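Local coordinates for protein RNA silencing suppressor p19 (Tomato bushy stunt virus, PDB 4J39) that suppresses RNA silencing, binding siRNA duplexes as a homodimer and probably selecting them by duplex length like a molecular caliper, at residues 31-39 against 49-57. Numbering follows the deposited sequence. Where two conformers were deposited one is given.
Sequences QDNPLGFKE and KRYLRYDRT. With SO4 (sulfate ion), chain C; nucleotides of chain B.
The open ends of an antiparallel beta hairpin of the p19 core pair the edge strand 46-53 with its neighbour 36-43, where one face receives the 5'-terminal phosphate of the RNA. Phe37 and Leu52 form a hydrogen-bonded pair, with Leu52 N to Phe37 O at 3.0 Å; Glu39 and Arg50 form another. On the RNA side, Tyr51 CG stands anti to the backbone N (chi1 -170°), with Phe37 O against one ring face, displaced toward the rim, while Lys38 CG packs at the ring edge, 3.4 Å from Tyr51 CD2. Tyr51 OH donates to OP1 of nucleotide C1 of chain B, the RNA, at 2.7 Å and accepts a weak bond from Gly36 N. Lys38, in the conformer given, directs NZ toward the same phosphate. The other face mixes apolar and charged groups: Phe37 lies alongside Leu52, CZ to CD1 3.9 Å, takes Tyr54 CB at its ring edge and touches helices 58-65 and 108-124. Glu39 OE2 is hydrogen-bonded to Tyr90 and salt-bridged to Lys119, OE1 hydrogen-bonded to Ser67. Beyond the strands Tyr54 N donates to Leu35 O, and a water donates to Pro34 O (2.8 Å) and Tyr54 O (2.7 Å).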
loop_
_atom_site.group_PDB
_atom_site.type_symbol
_atom_site.label_atom_id
_atom_site.label_comp_id
_atom_site.label_asym_id
_atom_site.label_seq_id
_atom_site.Cartn_x
_atom_site.Cartn_y
_atom_site.Cartn_z
ATOM N N GLN A 31 0.280 -0.741 -21.428
ATOM C CA GLN A 31 0.322 -0.987 -19.940
ATOM C C GLN A 31 -0.937 -0.529 -19.182
ATOM O O GLN A 31 -1.263 -1.105 -18.148
ATOM C CB GLN A 31 1.581 -0.315 -19.271
ATOM C CG GLN A 31 1.332 0.317 -17.819
ATOM C CD GLN A 31 2.564 0.956 -17.161
ATOM O OE1 GLN A 31 3.518 0.255 -16.794
ATOM N NE2 GLN A 31 2.531 2.283 -16.980
ATOM N N ASP A 32 -1.606 0.514 -19.682
ATOM C CA ASP A 32 -2.859 0.992 -19.094
ATOM C C ASP A 32 -4.093 0.163 -19.457
ATOM O O ASP A 32 -5.112 0.392 -18.846
ATOM C CB ASP A 32 -3.102 2.508 -19.408
ATOM C CG ASP A 32 -2.238 3.453 -18.528
ATOM O OD1 ASP A 32 -1.924 4.567 -18.990
ATOM O OD2 ASP A 32 -1.882 3.112 -17.366
ATOM N N ASN A 33 -4.026 -0.771 -20.425
ATOM C CA ASN A 33 -5.180 -1.707 -20.722
ATOM C C ASN A 33 -4.843 -3.202 -20.739
ATOM O O ASN A 33 -5.032 -3.873 -21.723
ATOM C CB ASN A 33 -6.007 -1.273 -21.929
ATOM C CG ASN A 33 -6.889 -0.049 -21.588
ATOM O OD1 ASN A 33 -7.988 -0.174 -20.975
ATOM N ND2 ASN A 33 -6.381 1.119 -21.888
ATOM N N PRO A 34 -4.324 -3.686 -19.604
ATOM C CA PRO A 34 -3.923 -5.082 -19.417
ATOM C C PRO A 34 -5.149 -5.963 -19.379
ATOM O O PRO A 34 -6.250 -5.467 -19.225
ATOM C CB PRO A 34 -3.235 -5.037 -18.083
ATOM C CG PRO A 34 -3.857 -4.018 -17.308
ATOM C CD PRO A 34 -4.246 -2.936 -18.345
ATOM N N LEU A 35 -4.929 -7.256 -19.453
ATOM C CA LEU A 35 -6.029 -8.247 -19.278
ATOM C C LEU A 35 -6.630 -8.191 -17.895
ATOM O O LEU A 35 -7.803 -8.417 -17.710
ATOM C CB LEU A 35 -5.544 -9.663 -19.643
ATOM C CG LEU A 35 -5.274 -9.899 -21.118
ATOM C CD1 LEU A 35 -4.471 -11.208 -21.184
ATOM C CD2 LEU A 35 -6.573 -9.936 -22.045
ATOM N N GLY A 36 -5.814 -7.867 -16.911
ATOM C CA GLY A 36 -6.260 -7.787 -15.525
ATOM C C GLY A 36 -5.217 -7.328 -14.563
ATOM O O GLY A 36 -4.268 -6.572 -14.945
ATOM N N PHE A 37 -5.236 -7.876 -13.342
ATOM C CA PHE A 37 -4.362 -7.369 -12.293
ATOM C C PHE A 37 -3.837 -8.626 -11.544
ATOM O O PHE A 37 -4.455 -9.711 -11.669
ATOM C CB PHE A 37 -5.074 -6.397 -11.367
ATOM C CG PHE A 37 -6.137 -7.033 -10.510
ATOM C CD1 PHE A 37 -5.851 -7.489 -9.233
ATOM C CD2 PHE A 37 -7.500 -7.136 -10.979
ATOM C CE1 PHE A 37 -6.794 -8.048 -8.388
ATOM C CE2 PHE A 37 -8.418 -7.714 -10.161
ATOM C CZ PHE A 37 -8.067 -8.176 -8.855
ATOM N N LYS A 38 -2.739 -8.438 -10.829
ATOM C CA LYS A 38 -2.275 -9.492 -9.969
ATOM C C LYS A 38 -2.405 -9.126 -8.511
ATOM O O LYS A 38 -2.102 -7.986 -8.078
ATOM C CB LYS A 38 -0.790 -9.761 -10.326
ATOM C CG LYS A 38 -0.328 -10.344 -11.665
ATOM C CD LYS A 38 1.227 -10.468 -11.816
ATOM C CE LYS A 38 1.878 -9.270 -12.453
ATOM N NZ LYS A 38 1.510 -9.189 -13.899
ATOM N N GLU A 39 -2.683 -10.125 -7.597
ATOM C CA GLU A 39 -2.740 -9.832 -6.234
ATOM C C GLU A 39 -2.207 -11.096 -5.530
ATOM O O GLU A 39 -2.182 -12.156 -6.190
ATOM C CB GLU A 39 -4.207 -9.555 -5.676
ATOM C CG GLU A 39 -5.262 -10.668 -5.928
ATOM C CD GLU A 39 -6.705 -10.359 -5.472
ATOM O OE1 GLU A 39 -7.518 -11.181 -5.883
ATOM O OE2 GLU A 39 -6.860 -9.351 -4.757
ATOM N N LYS A 49 -1.383 -16.649 -4.779
ATOM C CA LYS A 49 -1.384 -15.612 -5.852
ATOM C C LYS A 49 -2.547 -15.746 -6.806
ATOM O O LYS A 49 -2.995 -16.852 -7.124
ATOM C CB LYS A 49 -0.132 -15.635 -6.658
ATOM C CG LYS A 49 1.165 -15.259 -5.929
ATOM C CD LYS A 49 2.422 -15.540 -6.814
ATOM C CE LYS A 49 3.767 -15.182 -6.031
ATOM N NZ LYS A 49 4.882 -14.812 -6.983
ATOM N N ARG A 50 -3.053 -14.605 -7.334
ATOM C CA ARG A 50 -4.068 -14.642 -8.353
ATOM C C ARG A 50 -3.789 -13.600 -9.454
ATOM O O ARG A 50 -3.378 -12.452 -9.120
ATOM C CB ARG A 50 -5.534 -14.405 -7.849
ATOM C CG ARG A 50 -6.166 -15.441 -6.995
ATOM C CD ARG A 50 -6.467 -16.652 -7.846
ATOM N NE ARG A 50 -7.079 -17.731 -7.050
ATOM C CZ ARG A 50 -6.395 -18.651 -6.378
ATOM N NH1 ARG A 50 -5.067 -18.621 -6.287
ATOM N NH2 ARG A 50 -7.064 -19.586 -5.760
ATOM N N TYR A 51 -3.973 -13.981 -10.694
ATOM C CA TYR A 51 -4.171 -13.019 -11.784
ATOM C C TYR A 51 -5.652 -13.083 -12.105
ATOM O O TYR A 51 -6.166 -14.161 -12.375
ATOM C CB TYR A 51 -3.367 -13.393 -12.987
ATOM C CG TYR A 51 -3.352 -12.324 -14.047
ATOM C CD1 TYR A 51 -4.391 -12.184 -14.953
ATOM C CD2 TYR A 51 -2.296 -11.489 -14.129
ATOM C CE1 TYR A 51 -4.313 -11.164 -15.950
ATOM C CE2 TYR A 51 -2.219 -10.469 -15.052
ATOM C CZ TYR A 51 -3.271 -10.289 -15.942
ATOM O OH TYR A 51 -3.148 -9.331 -16.913
ATOM N N LEU A 52 -6.353 -11.925 -12.115
ATOM C CA LEU A 52 -7.821 -11.897 -12.296
ATOM C C LEU A 52 -8.099 -10.868 -13.440
ATOM O O LEU A 52 -7.502 -9.779 -13.430
ATOM C CB LEU A 52 -8.504 -11.485 -11.057
ATOM C CG LEU A 52 -8.523 -12.553 -9.905
ATOM C CD1 LEU A 52 -9.029 -11.908 -8.619
ATOM C CD2 LEU A 52 -9.163 -13.844 -10.350
ATOM N N ARG A 53 -9.039 -11.246 -14.309
ATOM C CA ARG A 53 -9.428 -10.388 -15.480
ATOM C C ARG A 53 -10.194 -9.262 -14.946
ATOM O O ARG A 53 -11.079 -9.417 -14.100
ATOM C CB ARG A 53 -10.212 -11.187 -16.531
ATOM C CG ARG A 53 -9.517 -12.473 -16.927
ATOM C CD ARG A 53 -8.108 -12.121 -17.395
ATOM N NE ARG A 53 -7.316 -13.352 -17.700
ATOM C CZ ARG A 53 -7.283 -13.918 -18.871
ATOM N NH1 ARG A 53 -6.598 -15.028 -19.099
ATOM N NH2 ARG A 53 -7.850 -13.256 -19.935
ATOM N N TYR A 54 -10.001 -8.096 -15.557
ATOM C CA TYR A 54 -10.574 -6.909 -15.022
ATOM C C TYR A 54 -10.686 -5.911 -16.166
ATOM O O TYR A 54 -9.696 -5.612 -16.815
ATOM C CB TYR A 54 -9.856 -6.270 -13.829
ATOM C CG TYR A 54 -10.465 -4.940 -13.381
ATOM C CD1 TYR A 54 -11.781 -4.851 -12.885
ATOM C CD2 TYR A 54 -9.681 -3.758 -13.400
ATOM C CE1 TYR A 54 -12.297 -3.664 -12.500
ATOM C CE2 TYR A 54 -10.194 -2.558 -12.957
ATOM C CZ TYR A 54 -11.529 -2.497 -12.553
ATOM O OH TYR A 54 -11.984 -1.228 -12.163
ATOM N N ASP A 55 -11.885 -5.395 -16.405
ATOM C CA ASP A 55 -12.089 -4.580 -17.646
ATOM C C ASP A 55 -12.607 -3.183 -17.335
ATOM O O ASP A 55 -13.097 -2.480 -18.267
ATOM C CB ASP A 55 -13.030 -5.255 -18.652
ATOM C CG ASP A 55 -14.490 -5.304 -18.164
ATOM O OD1 ASP A 55 -14.869 -4.754 -17.082
ATOM O OD2 ASP A 55 -15.306 -5.857 -18.977
ATOM N N ARG A 56 -12.574 -2.818 -16.052
ATOM C CA ARG A 56 -12.857 -1.505 -15.551
ATOM C C ARG A 56 -14.284 -1.113 -15.638
ATOM O O ARG A 56 -14.553 0.045 -15.655
ATOM C CB ARG A 56 -12.034 -0.438 -16.312
ATOM C CG ARG A 56 -10.546 -0.546 -16.256
ATOM C CD ARG A 56 -10.083 0.888 -16.555
ATOM N NE ARG A 56 -8.706 0.932 -17.025
ATOM C CZ ARG A 56 -8.065 2.049 -17.422
ATOM N NH1 ARG A 56 -8.674 3.240 -17.437
ATOM N NH2 ARG A 56 -6.791 1.962 -17.816
ATOM N N THR A 57 -15.182 -2.083 -15.723
ATOM C CA THR A 57 -16.613 -1.856 -15.606
ATOM C C THR A 57 -17.028 -2.061 -14.180
ATOM O O THR A 57 -16.285 -2.739 -13.331
ATOM C CB THR A 57 -17.391 -2.812 -16.520
ATOM O OG1 THR A 57 -17.196 -4.212 -16.034
ATOM C CG2 THR A 57 -16.981 -2.655 -18.001
HETATM S S SO4 C . -4.205 -21.583 -4.337
HETATM O O1 SO4 C . -4.391 -20.136 -3.911
HETATM O O2 SO4 C . -3.823 -22.367 -3.125
HETATM O O3 SO4 C . -3.175 -21.649 -5.301
HETATM O O4 SO4 C . -5.446 -21.996 -4.843
ATOM O OP3 C B 1 1.077 -8.211 -16.164
ATOM P P C B 1 0.389 -8.410 -17.466
ATOM O OP1 C B 1 -0.968 -7.817 -17.367
ATOM O OP2 C B 1 1.304 -8.013 -18.619
ATOM O "O5'" C B 1 0.091 -9.979 -17.522
ATOM C "C5'" C B 1 1.169 -10.895 -17.217
ATOM C "C4'" C B 1 0.811 -12.364 -17.401
ATOM O "O4'" C B 1 0.814 -12.768 -18.802
ATOM C "C3'" C B 1 1.807 -13.260 -16.742
ATOM O "O3'" C B 1 1.551 -13.333 -15.341
ATOM C "C2'" C B 1 1.608 -14.569 -17.532
ATOM O "O2'" C B 1 0.405 -15.299 -17.236
ATOM C "C1'" C B 1 1.540 -13.991 -18.928
ATOM N N1 C B 1 2.910 -13.684 -19.596
ATOM C C2 C B 1 3.673 -14.722 -20.101
ATOM O O2 C B 1 3.242 -15.859 -19.995
ATOM N N3 C B 1 4.886 -14.457 -20.733
ATOM C C4 C B 1 5.312 -13.188 -20.819
ATOM N N4 C B 1 6.494 -12.950 -21.443
ATOM C C5 C B 1 4.545 -12.101 -20.298
ATOM C C6 C B 1 3.364 -12.407 -19.690
HETATM O O HOH W 1 -7.702 -3.861 -17.409
#